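PDB 4C5Z: ochratoxinase from Aspergillus niger, which hydrolyses the mycotoxin ochratoxin A to ochratoxin alpha and L-phenylalanine, acting as a zinc-dependent carboxypeptidase specific for C-terminal aromatic amino acids. Local coordinates for residues Ser139-Ser144 and Ile196-Lys201; Arg288-Ile293 and Gly334-Pro339; Thr330-Thr335 and Ala367-Ser372; Leu345-Ala350 and Lys403-Pro408. One frame throughout, in Å; residues are numbered along the deposited sequence.

Contact 1 (Ser139-Ser144 and Ile196-Lys201); sequences SGAALS and IRRGAK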
loop_
_atom_site.group_PDB
_atom_site.type_symbol
_atom_site.label_atom_id
_atom_site.label_comp_id
_atom_site.label_asym_id
_atom_site.label_seq_id
_atom_site.Cartn_x
_atom_site.Cartn_y
_atom_site.Cartn_z
ATOM N N SER A 139 23.735 1.573 -19.329
ATOM C CA SER A 139 22.551 0.749 -19.420
ATOM C C SER A 139 21.444 1.135 -18.459
ATOM O O SER A 139 20.327 0.634 -18.562
ATOM C CB SER A 139 22.936 -0.679 -19.095
ATOM O OG SER A 139 23.409 -0.785 -17.762
ATOM N N GLY A 140 21.746 1.989 -17.499
ATOM C CA GLY A 140 20.898 2.071 -16.330
ATOM C C GLY A 140 21.010 0.758 -15.589
ATOM O O GLY A 140 22.082 0.236 -15.395
ATOM N N ALA A 141 19.886 0.230 -15.158
ATOM C CA ALA A 141 19.841 -1.075 -14.522
ATOM C C ALA A 141 19.995 -2.193 -15.549
ATOM O O ALA A 141 19.425 -2.128 -16.645
ATOM C CB ALA A 141 18.509 -1.249 -13.783
ATOM N N ALA A 142 20.749 -3.226 -15.173
ATOM C CA ALA A 142 20.698 -4.525 -15.871
ATOM C C ALA A 142 19.326 -5.162 -15.661
ATOM O O ALA A 142 18.810 -5.210 -14.541
ATOM C CB ALA A 142 21.765 -5.462 -15.339
ATOM N N LEU A 143 18.747 -5.667 -16.739
ATOM C CA LEU A 143 17.479 -6.372 -16.647
ATOM C C LEU A 143 17.732 -7.820 -16.347
ATOM O O LEU A 143 18.562 -8.458 -17.002
ATOM C CB LEU A 143 16.695 -6.277 -17.948
ATOM C CG LEU A 143 16.559 -4.871 -18.534
ATOM C CD1 LEU A 143 15.338 -4.864 -19.438
ATOM C CD2 LEU A 143 16.457 -3.799 -17.465
ATOM N N SER A 144 16.991 -8.335 -15.379
ATOM C CA SER A 144 17.071 -9.723 -14.981
ATOM C C SER A 144 15.662 -10.270 -14.708
ATOM O O SER A 144 14.776 -9.532 -14.244
ATOM C CB SER A 144 17.929 -9.816 -13.718
ATOM O OG SER A 144 18.100 -11.147 -13.291
ATOM N N ILE A 196 15.808 3.869 -20.501
ATOM C CA ILE A 196 15.735 4.996 -21.423
ATOM C C ILE A 196 15.308 6.295 -20.699
ATOM O O ILE A 196 15.884 7.355 -20.916
ATOM C CB ILE A 196 14.794 4.686 -22.619
ATOM C CG1 ILE A 196 15.181 3.419 -23.383
ATOM C CG2 ILE A 196 14.640 5.902 -23.525
ATOM C CD1 ILE A 196 16.530 3.445 -24.042
ATOM N N ARG A 197 14.347 6.208 -19.795
ATOM C CA ARG A 197 13.917 7.380 -19.014
ATOM C C ARG A 197 15.094 8.088 -18.318
ATOM O O ARG A 197 15.139 9.341 -18.218
ATOM C CB ARG A 197 12.902 6.965 -17.968
ATOM C CG ARG A 197 12.165 8.134 -17.325
ATOM C CD ARG A 197 11.084 7.620 -16.386
ATOM N NE ARG A 197 10.139 8.666 -16.116
ATOM C CZ ARG A 197 10.338 9.629 -15.229
ATOM N NH1 ARG A 197 11.412 9.659 -14.461
ATOM N NH2 ARG A 197 9.418 10.560 -15.088
ATOM N N ARG A 198 16.060 7.285 -17.863
ATOM C CA ARG A 198 17.228 7.809 -17.174
ATOM C C ARG A 198 18.271 8.305 -18.163
ATOM O O ARG A 198 19.241 8.895 -17.758
ATOM C CB ARG A 198 17.869 6.730 -16.297
ATOM C CG ARG A 198 16.901 6.047 -15.362
ATOM C CD ARG A 198 17.401 4.706 -14.906
ATOM N NE ARG A 198 18.489 4.830 -13.944
ATOM C CZ ARG A 198 19.060 3.801 -13.325
ATOM N NH1 ARG A 198 18.626 2.566 -13.535
ATOM N NH2 ARG A 198 20.047 4.015 -12.461
ATOM N N GLY A 199 18.105 8.047 -19.451
ATOM C CA GLY A 199 19.140 8.405 -20.412
ATOM C C GLY A 199 20.051 7.244 -20.743
ATOM O O GLY A 199 21.143 7.449 -21.262
ATOM N N ALA A 200 19.617 6.010 -20.486
ATOM C CA ALA A 200 20.401 4.845 -20.929
ATOM C C ALA A 200 20.731 4.873 -22.412
ATOM O O ALA A 200 19.880 5.127 -23.238
ATOM C CB ALA A 200 19.689 3.547 -20.602
ATOM N N LYS A 201 21.969 4.583 -22.741
ATOM C CA LYS A 201 22.396 4.554 -24.132
ATOM C C LYS A 201 22.680 3.155 -24.632
ATOM O O LYS A 201 23.160 2.959 -25.751
ATOM C CB LYS A 201 23.585 5.492 -24.326
ATOM C CG LYS A 201 23.125 6.942 -24.367
ATOM C CD LYS A 201 24.255 7.908 -24.607
ATOM C CE LYS A 201 23.778 9.257 -25.127
ATOM N NZ LYS A 201 24.972 9.984 -25.643
#
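R198 sends its long side chain from the end of helix 185-198 across the G140-A141 peptide. CB starts it toward the other segment, and CG lies anti to the carbonyl carbon. The chain bends at chi3 (73°), which turns the guanidinium over the turn, so contact begins in earnest at the head group. There CZ stands 3.9 Å from G140 CA, which sits over one face, off toward the rim. A glycine suits this place twice: it accepts the positive phi of 66°, and a CB here would lie tight against R198 NH1, so its absence lets the guanidinium come close. At the tip, R198 NH1 is 3.8 Å from A141 CB, which meets the guanidinium at its edge, in plane. NH1 also comes within 3.1 Å of A141 N. Both are donors and do not bond to each other; each gives a hydrogen bond to OE1 of Q195, which is consistent with their close approach. NH1 has a further acceptor in G177 O, while NE is paired with the carboxylate of E121.

The helix ends here in a Schellman motif: G199 takes a positive phi of 97°, and its N reaches back to I196 O at 2.7 Å. In the twisted TIM barrel this is the turn between helix 185-198 and strand 203-206, which carries the zinc ligand K204; S139 follows directly on barrel strand 135-138.

Beyond the turn, the small A200 lays its methyl against the backbone of the other segment, CB lying 3.6 Å from S139 O and 4.0 Å from G140 N.

Contact 2 (Arg288-Ile293 and Gly334-Pro339); sequences RSVIEI and GTDTAP
T335, whose methyl packs against S289, has two polar partners at its hydroxyl: T337 OG1 donates to T335 OG1 at 2.8 Å, and T335 OG1 is in turn hydrogen-bonded to OD2 of D67. The hydroxyl lies between the backbone N and the carbonyl carbon (chi1 51°), leaving CG2 for the helix, where it stands 3.6 Å from S289 OG. A threonine suits this spot because one branch serves the polar network while the other packs. S289 OG does not bond across the contact; its partner is OE1 of E346, on the neighbouring helix 345-352.

One residue further on, V290 offers a single branch. Its CG2, anti to the carbonyl carbon, touches D336 CB at 3.5 Å and T335 O at the same 3.5 Å, so one methyl meets both residues, at the carbonyl of T335 and the CB of D336. Between V290 CG2 and D336 CB aliphatic carbon meets aliphatic carbon, while the carboxylate of D336 runs on toward the metal site: OD1 is hydrogen-bonded to ND1 of the zinc ligand H71.

Within helix 288-297, R288 NE holds E292 OE2 at 2.9 Å in a salt bridge one turn apart, meeting the oxygen on its anti side and 23° out of the carboxylate plane.

No hydrogen bond spans the two segments. The loop carrying the active-site residue D336 meets helix 288-297 by van der Waals contact, whereas T335 OG1 is bonded to D67. V290 touches D336 chiefly at CB, which leaves the carboxylate bonded to the zinc ligand H71.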
loop_
_atom_site.group_PDB
_atom_site.type_symbol
_atom_site.label_atom_id
_atom_site.label_comp_id
_atom_site.label_asym_id
_atom_site.label_seq_id
_atom_site.Cartn_x
_atom_site.Cartn_y
_atom_site.Cartn_z
ATOM N N ARG A 288 37.616 -11.266 -19.875
ATOM C CA ARG A 288 38.503 -12.296 -19.370
ATOM C C ARG A 288 38.998 -11.978 -17.960
ATOM O O ARG A 288 39.251 -12.890 -17.179
ATOM C CB ARG A 288 39.663 -12.523 -20.355
ATOM C CG ARG A 288 40.587 -13.669 -19.982
ATOM C CD ARG A 288 39.901 -15.021 -19.986
ATOM N NE ARG A 288 40.811 -16.041 -19.492
ATOM C CZ ARG A 288 40.516 -17.322 -19.377
ATOM N NH1 ARG A 288 39.332 -17.780 -19.750
ATOM N NH2 ARG A 288 41.423 -18.150 -18.893
ATOM N N SER A 289 39.100 -10.703 -17.623
ATOM C CA SER A 289 39.610 -10.319 -16.298
ATOM C C SER A 289 38.798 -10.963 -15.174
ATOM O O SER A 289 39.348 -11.402 -14.170
ATOM C CB SER A 289 39.669 -8.804 -16.154
ATOM O OG SER A 289 40.560 -8.202 -17.097
ATOM N N VAL A 290 37.497 -11.068 -15.369
ATOM C CA VAL A 290 36.640 -11.698 -14.374
ATOM C C VAL A 290 37.043 -13.151 -14.161
ATOM O O VAL A 290 37.087 -13.616 -13.019
ATOM C CB VAL A 290 35.144 -11.665 -14.772
ATOM C CG1 VAL A 290 34.289 -12.419 -13.760
ATOM C CG2 VAL A 290 34.630 -10.241 -14.874
ATOM N N ILE A 291 37.294 -13.890 -15.239
ATOM C CA ILE A 291 37.694 -15.279 -15.070
ATOM C C ILE A 291 39.033 -15.296 -14.335
ATOM O O ILE A 291 39.219 -16.072 -13.395
ATOM C CB ILE A 291 37.783 -16.066 -16.407
ATOM C CG1 ILE A 291 36.403 -16.501 -16.922
ATOM C CG2 ILE A 291 38.551 -17.359 -16.210
ATOM C CD1 ILE A 291 35.418 -15.379 -17.188
ATOM N N GLU A 292 39.954 -14.420 -14.732
ATOM C CA GLU A 292 41.305 -14.463 -14.177
ATOM C C GLU A 292 41.331 -14.228 -12.683
ATOM O O GLU A 292 42.208 -14.773 -12.005
ATOM C CB GLU A 292 42.264 -13.504 -14.883
ATOM C CG GLU A 292 42.511 -13.828 -16.366
ATOM C CD GLU A 292 43.269 -15.125 -16.630
ATOM O OE1 GLU A 292 44.044 -15.572 -15.774
ATOM O OE2 GLU A 292 43.071 -15.705 -17.705
ATOM N N ILE A 293 40.377 -13.450 -12.166
ATOM C CA ILE A 293 40.310 -13.164 -10.721
ATOM C C ILE A 293 40.147 -14.423 -9.901
ATOM O O ILE A 293 40.908 -14.660 -8.946
ATOM C CB ILE A 293 39.172 -12.194 -10.354
ATOM C CG1 ILE A 293 39.545 -10.774 -10.801
ATOM C CG2 ILE A 293 38.910 -12.228 -8.850
ATOM C CD1 ILE A 293 38.374 -9.828 -10.877
ATOM N N GLY A 334 36.423 -5.429 -22.322
ATOM C CA GLY A 334 35.825 -4.964 -21.075
ATOM C C GLY A 334 36.281 -5.860 -19.953
ATOM O O GLY A 334 36.824 -6.937 -20.197
ATOM N N THR A 335 36.031 -5.422 -18.724
ATOM C CA THR A 335 36.589 -6.051 -17.548
ATOM C C THR A 335 35.610 -6.328 -16.424
ATOM O O THR A 335 35.961 -7.029 -15.483
ATOM C CB THR A 335 37.688 -5.151 -16.954
ATOM O OG1 THR A 335 37.193 -3.826 -16.797
ATOM C CG2 THR A 335 38.864 -5.087 -17.876
ATOM N N ASP A 336 34.406 -5.761 -16.485
ATOM C CA ASP A 336 33.449 -5.829 -15.376
ATOM C C ASP A 336 34.061 -5.319 -14.047
ATOM O O ASP A 336 33.958 -5.972 -13.013
ATOM C CB ASP A 336 32.849 -7.252 -15.206
ATOM C CG ASP A 336 31.542 -7.268 -14.366
ATOM O OD1 ASP A 336 30.883 -6.218 -14.183
ATOM O OD2 ASP A 336 31.155 -8.346 -13.877
ATOM N N THR A 337 34.620 -4.130 -14.097
ATOM C CA THR A 337 35.142 -3.481 -12.915
ATOM C C THR A 337 34.438 -2.155 -12.631
ATOM O O THR A 337 33.661 -1.641 -13.434
ATOM C CB THR A 337 36.659 -3.177 -13.067
ATOM O OG1 THR A 337 36.903 -2.505 -14.324
ATOM C CG2 THR A 337 37.474 -4.464 -12.985
ATOM N N ALA A 338 34.734 -1.617 -11.452
ATOM C CA ALA A 338 34.305 -0.286 -11.100
ATOM C C ALA A 338 35.134 0.703 -11.910
ATOM O O ALA A 338 36.265 0.401 -12.241
ATOM C CB ALA A 338 34.518 -0.054 -9.619
ATOM N N PRO A 339 34.589 1.895 -12.194
ATOM C CA PRO A 339 35.421 2.965 -12.731
ATOM C C PRO A 339 36.701 3.174 -11.921
ATOM O O PRO A 339 36.650 3.166 -10.674
ATOM C CB PRO A 339 34.524 4.214 -12.591
ATOM C CG PRO A 339 33.125 3.681 -12.575
ATOM C CD PRO A 339 33.234 2.382 -11.839
#

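Contact 3 (Thr330-Thr335 and Ala367-Ser372); sequences TIALGT and ANAPLS
N368 gives the contact its one hydrogen bond, from ND2 to I331 O at 2.7 Å. The N-H...O angle is 153°, and the donor stands tilted from the carbonyl plane instead of lying in it. With CG anti to its own carbonyl carbon (chi1 -73°), the asparagine leans over the strand, and its CB also comes within 3.4 Å of I331 O. An asparagine is apt: its short chain reaches a backbone oxygen beside it and supplies an uncharged donor.

Around this bond lie van der Waals contacts. T330 CG2 packs on N368 CG at 4.0 Å and on L371 CD1 at 3.7 Å, the threonine and leucine side chains crossing at about a right angle. Alongside, A332 CB rests 4.0 Å from A369 CA. Two alanines allow strand and turn to approach closely here, with the CA atoms of A332 and A369 only 5.2 Å apart.

The turn itself is braced from within. A369 O accepts both S372 N and S372 OG, the hydroxyl at 2.6 Å and almost in line with the carbonyl bond, and L371 N reaches N368 O; together these hold the 3-10 segment 369-372. Further out, A369 and S372 pack on W66 and C68, and the strand is bonded through T330 and A332 to Y284.

Strand 331-332 is the last strand of the twisted TIM barrel in chain order, and L333 bonds to C68 just after strand 60-67, where last strand meets first. The turn thus packs on barrel strands 60-67, 283-285 and 331-332, with the side chain of A332 about 9 Å from that of the zinc ligand H69.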
loop_
_atom_site.group_PDB
_atom_site.type_symbol
_atom_site.label_atom_id
_atom_site.label_comp_id
_atom_site.label_asym_id
_atom_site.label_seq_id
_atom_site.Cartn_x
_atom_site.Cartn_y
_atom_site.Cartn_z
ATOM N N THR A 330 34.316 -9.983 -34.636
ATOM C CA THR A 330 34.644 -8.621 -34.210
ATOM C C THR A 330 34.608 -8.540 -32.680
ATOM O O THR A 330 33.601 -8.911 -32.044
ATOM C CB THR A 330 33.654 -7.587 -34.791
ATOM O OG1 THR A 330 33.685 -7.641 -36.210
ATOM C CG2 THR A 330 34.010 -6.188 -34.346
ATOM N N ILE A 331 35.692 -8.018 -32.109
ATOM C CA ILE A 331 35.915 -8.045 -30.658
ATOM C C ILE A 331 36.229 -6.688 -30.048
ATOM O O ILE A 331 36.968 -5.892 -30.632
ATOM C CB ILE A 331 37.057 -9.030 -30.353
ATOM C CG1 ILE A 331 36.627 -10.436 -30.838
ATOM C CG2 ILE A 331 37.426 -9.036 -28.875
ATOM C CD1 ILE A 331 37.755 -11.398 -30.967
ATOM N N ALA A 332 35.651 -6.436 -28.873
ATOM C CA ALA A 332 36.025 -5.304 -28.045
ATOM C C ALA A 332 36.356 -5.805 -26.648
ATOM O O ALA A 332 36.128 -6.980 -26.349
ATOM C CB ALA A 332 34.920 -4.254 -27.984
ATOM N N LEU A 333 36.885 -4.896 -25.805
ATOM C CA LEU A 333 37.384 -5.257 -24.496
ATOM C C LEU A 333 36.590 -4.641 -23.385
ATOM O O LEU A 333 36.204 -3.466 -23.454
ATOM C CB LEU A 333 38.845 -4.809 -24.326
ATOM C CG LEU A 333 39.831 -5.339 -25.363
ATOM C CD1 LEU A 333 41.248 -4.969 -24.929
ATOM C CD2 LEU A 333 39.690 -6.842 -25.574
ATOM N N GLY A 334 36.423 -5.429 -22.322
ATOM C CA GLY A 334 35.825 -4.964 -21.075
ATOM C C GLY A 334 36.281 -5.860 -19.953
ATOM O O GLY A 334 36.824 -6.937 -20.197
ATOM N N THR A 335 36.031 -5.422 -18.724
ATOM C CA THR A 335 36.589 -6.051 -17.548
ATOM C C THR A 335 35.610 -6.328 -16.424
ATOM O O THR A 335 35.961 -7.029 -15.483
ATOM C CB THR A 335 37.688 -5.151 -16.954
ATOM O OG1 THR A 335 37.193 -3.826 -16.797
ATOM C CG2 THR A 335 38.864 -5.087 -17.876
ATOM N N ALA A 367 39.126 1.296 -32.042
ATOM C CA ALA A 367 38.308 1.373 -33.257
ATOM C C ALA A 367 37.019 0.538 -33.184
ATOM O O ALA A 367 35.971 1.020 -33.595
ATOM C CB ALA A 367 39.120 0.957 -34.449
ATOM N N ASN A 368 37.099 -0.697 -32.674
ATOM C CA ASN A 368 35.918 -1.549 -32.495
ATOM C C ASN A 368 34.954 -1.217 -31.342
ATOM O O ASN A 368 33.819 -1.653 -31.341
ATOM C CB ASN A 368 36.363 -2.958 -32.193
ATOM C CG ASN A 368 36.941 -3.679 -33.378
ATOM O OD1 ASN A 368 36.835 -3.262 -34.560
ATOM N ND2 ASN A 368 37.542 -4.814 -33.064
ATOM N N ALA A 369 35.415 -0.508 -30.326
ATOM C CA ALA A 369 34.673 -0.419 -29.101
ATOM C C ALA A 369 33.339 0.343 -29.203
ATOM O O ALA A 369 32.373 0.006 -28.514
ATOM C CB ALA A 369 35.562 0.195 -28.042
ATOM N N PRO A 370 33.275 1.397 -30.036
ATOM C CA PRO A 370 31.993 2.081 -30.150
ATOM C C PRO A 370 30.866 1.170 -30.676
ATOM O O PRO A 370 29.690 1.485 -30.483
ATOM C CB PRO A 370 32.265 3.224 -31.146
ATOM C CG PRO A 370 33.730 3.345 -31.279
ATOM C CD PRO A 370 34.380 2.144 -30.660
ATOM N N LEU A 371 31.197 0.068 -31.348
ATOM C CA LEU A 371 30.157 -0.885 -31.789
ATOM C C LEU A 371 29.321 -1.370 -30.603
ATOM O O LEU A 371 28.154 -1.736 -30.772
ATOM C CB LEU A 371 30.767 -2.069 -32.518
ATOM C CG LEU A 371 31.471 -1.732 -33.832
ATOM C CD1 LEU A 371 32.435 -2.845 -34.177
ATOM C CD2 LEU A 371 30.464 -1.502 -34.959
ATOM N N SER A 372 29.890 -1.269 -29.404
ATOM C CA SER A 372 29.245 -1.688 -28.199
ATOM C C SER A 372 28.040 -0.823 -27.811
ATOM O O SER A 372 27.309 -1.162 -26.841
ATOM C CB SER A 372 30.248 -1.669 -27.065
ATOM O OG SER A 372 30.545 -0.332 -26.696
#

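Contact 4 (Leu345-Ala350 and Lys403-Pro408); sequences LELQFA and KVFQEP
The carboxamides of Q348 and Q406 lie nearly in one plane, 11° apart, and are joined edge to edge. Q406 NE2 donates an N-H to Q348 OE1 at 2.9 Å; the bond is close to straight (173°) and uses a lone pair in the carbonyl plane. Each amide has an apolar neighbour over one face, and the two sit on opposite sides of the shared plane. Over Q406 lies the L345 methyl CD1, 3.4 Å from OE1 and 3.5 Å from NE2. Over Q348 lies the aliphatic stem of K403, with CE 3.9 Å from CD of the amide and CG 3.8 Å from OE1. The straight in-plane bond would favour this coplanar setting.

Glutamine suits both places because its extended chain can carry a flat donor-acceptor group from one helical piece to the other. Q348 places CG anti to its backbone N (chi1 -169°) and runs straight outward from the helix; the two chains meet at about a right angle.

Deeper in, the third flat group is the ring of F405. L347 CD1 approaches it obliquely, 3.8 Å from CD2, the side chains again crossing at about a right angle. The ring also packs on M62, L65 and I362, and L347 on A365, so leucine and phenylalanine extend one apolar core.

Helix 345-352 follows the last barrel strand, whereas 403-408 belongs to the connection between the antiparallel strands 391-394 and 411-416. Their packing joins these two parts, probably near the junction of the TIM barrel with the smaller domain of this two-domain amidohydrolase.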
loop_
_atom_site.group_PDB
_atom_site.type_symbol
_atom_site.label_atom_id
_atom_site.label_comp_id
_atom_site.label_asym_id
_atom_site.label_seq_id
_atom_site.Cartn_x
_atom_site.Cartn_y
_atom_site.Cartn_z
ATOM N N LEU A 345 44.489 -4.193 -17.726
ATOM C CA LEU A 345 44.705 -5.626 -17.678
ATOM C C LEU A 345 44.083 -6.415 -18.865
ATOM O O LEU A 345 44.609 -7.458 -19.261
ATOM C CB LEU A 345 44.172 -6.190 -16.369
ATOM C CG LEU A 345 45.088 -7.076 -15.559
ATOM C CD1 LEU A 345 46.497 -6.508 -15.448
ATOM C CD2 LEU A 345 44.474 -7.346 -14.190
ATOM N N GLU A 346 42.955 -5.947 -19.399
ATOM C CA GLU A 346 42.255 -6.705 -20.441
ATOM C C GLU A 346 43.031 -6.704 -21.755
ATOM O O GLU A 346 42.931 -7.661 -22.524
ATOM C CB GLU A 346 40.827 -6.180 -20.653
ATOM C CG GLU A 346 39.884 -7.091 -21.445
ATOM C CD GLU A 346 39.482 -8.385 -20.726
ATOM O OE1 GLU A 346 39.688 -8.498 -19.507
ATOM O OE2 GLU A 346 38.945 -9.301 -21.399
ATOM N N LEU A 347 43.808 -5.648 -21.999
ATOM C CA LEU A 347 44.738 -5.630 -23.142
ATOM C C LEU A 347 45.768 -6.718 -22.986
ATOM O O LEU A 347 46.027 -7.450 -23.910
ATOM C CB LEU A 347 45.405 -4.255 -23.313
ATOM C CG LEU A 347 44.393 -3.151 -23.708
ATOM C CD1 LEU A 347 44.626 -1.894 -22.898
ATOM C CD2 LEU A 347 44.386 -2.828 -25.196
ATOM N N GLN A 348 46.293 -6.875 -21.790
ATOM C CA GLN A 348 47.254 -7.936 -21.522
ATOM C C GLN A 348 46.679 -9.321 -21.813
ATOM O O GLN A 348 47.329 -10.147 -22.468
ATOM C CB GLN A 348 47.756 -7.875 -20.063
ATOM C CG GLN A 348 48.944 -8.775 -19.775
ATOM C CD GLN A 348 49.325 -8.820 -18.306
ATOM O OE1 GLN A 348 49.376 -7.810 -17.601
ATOM N NE2 GLN A 348 49.609 -10.006 -17.846
ATOM N N PHE A 349 45.480 -9.572 -21.305
ATOM C CA PHE A 349 44.823 -10.855 -21.510
ATOM C C PHE A 349 44.400 -11.064 -22.985
ATOM O O PHE A 349 44.448 -12.172 -23.500
ATOM C CB PHE A 349 43.613 -10.994 -20.590
ATOM C CG PHE A 349 43.954 -10.970 -19.131
ATOM C CD1 PHE A 349 45.062 -11.664 -18.638
ATOM C CD2 PHE A 349 43.165 -10.249 -18.229
ATOM C CE1 PHE A 349 45.370 -11.643 -17.281
ATOM C CE2 PHE A 349 43.479 -10.219 -16.878
ATOM C CZ PHE A 349 44.577 -10.918 -16.402
ATOM N N ALA A 350 44.030 -9.996 -23.666
ATOM C CA ALA A 350 43.744 -10.103 -25.069
ATOM C C ALA A 350 44.964 -10.647 -25.835
ATOM O O ALA A 350 44.826 -11.462 -26.758
ATOM C CB ALA A 350 43.314 -8.756 -25.629
ATOM N N LYS A 403 51.706 -4.178 -21.603
ATOM C CA LYS A 403 51.524 -3.875 -20.178
ATOM C C LYS A 403 51.822 -2.435 -19.858
ATOM O O LYS A 403 51.703 -2.026 -18.707
ATOM C CB LYS A 403 52.473 -4.724 -19.309
ATOM C CG LYS A 403 52.315 -6.226 -19.446
ATOM C CD LYS A 403 53.438 -6.927 -18.707
ATOM C CE LYS A 403 53.172 -8.412 -18.631
ATOM N NZ LYS A 403 54.022 -9.085 -17.616
ATOM N N VAL A 404 52.280 -1.679 -20.852
ATOM C CA VAL A 404 52.651 -0.278 -20.660
ATOM C C VAL A 404 51.448 0.501 -20.140
ATOM O O VAL A 404 51.560 1.384 -19.288
ATOM C CB VAL A 404 53.219 0.295 -21.982
ATOM C CG1 VAL A 404 53.026 1.787 -22.081
ATOM C CG2 VAL A 404 54.703 -0.035 -22.082
ATOM N N PHE A 405 50.285 0.119 -20.622
ATOM C CA PHE A 405 49.056 0.763 -20.227
ATOM C C PHE A 405 48.723 0.665 -18.745
ATOM O O PHE A 405 47.789 1.287 -18.303
ATOM C CB PHE A 405 47.898 0.176 -21.021
ATOM C CG PHE A 405 47.906 0.557 -22.460
ATOM C CD1 PHE A 405 47.696 1.862 -22.832
ATOM C CD2 PHE A 405 48.100 -0.406 -23.442
ATOM C CE1 PHE A 405 47.676 2.221 -24.151
ATOM C CE2 PHE A 405 48.075 -0.063 -24.781
ATOM C CZ PHE A 405 47.868 1.261 -25.135
ATOM N N GLN A 406 49.451 -0.123 -17.986
ATOM C CA GLN A 406 49.066 -0.354 -16.613
ATOM C C GLN A 406 49.808 0.578 -15.674
ATOM O O GLN A 406 49.655 0.489 -14.463
ATOM C CB GLN A 406 49.305 -1.822 -16.225
ATOM C CG GLN A 406 48.283 -2.801 -16.804
ATOM C CD GLN A 406 48.766 -4.235 -16.711
ATOM O OE1 GLN A 406 49.286 -4.643 -15.689
ATOM N NE2 GLN A 406 48.619 -4.991 -17.779
ATOM N N GLU A 407 50.665 1.426 -16.225
ATOM C CA GLU A 407 51.301 2.457 -15.434
ATOM C C GLU A 407 50.679 3.772 -15.930
ATOM O O GLU A 407 50.966 4.216 -17.047
ATOM C CB GLU A 407 52.823 2.380 -15.583
ATOM C CG GLU A 407 53.593 3.455 -14.816
ATOM C CD GLU A 407 53.070 3.718 -13.403
ATOM O OE1 GLU A 407 53.557 3.029 -12.487
ATOM O OE2 GLU A 407 52.191 4.606 -13.209
ATOM N N PRO A 408 49.759 4.361 -15.133
ATOM C CA PRO A 408 49.128 5.649 -15.520
ATOM C C PRO A 408 50.101 6.839 -15.663
ATOM O O PRO A 408 49.811 7.751 -16.422
ATOM C CB PRO A 408 48.097 5.931 -14.411
ATOM C CG PRO A 408 48.173 4.796 -13.449
ATOM C CD PRO A 408 49.185 3.787 -13.901
#

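How the contacts relate
Contacts 2, 3 and 4 form one cluster, their centres 12 to 15 Å apart. Contacts 2 and 3 share G334 and T335, the strand of contact 3 running on into the loop of contact 2. Helix 345-352 of contact 4 ties in through E346: its OE1 lies 2.6 Å from S289 OG and its OE2 2.8 Å from R288 N, probable hydrogen bonds to contact 2, while L347 CD2 packs 3.8 Å from L333 CD1 of contact 3. Contact 1 touches none of the others, its nearest atoms about 6 Å from contact 3, 9 Å from contact 2 and 18 Å from contact 4. Yet it borders the same metal site: the side chain of S139 is about 4 Å from that of K204, and that of D336 in contact 2 about 3 Å from that of H71.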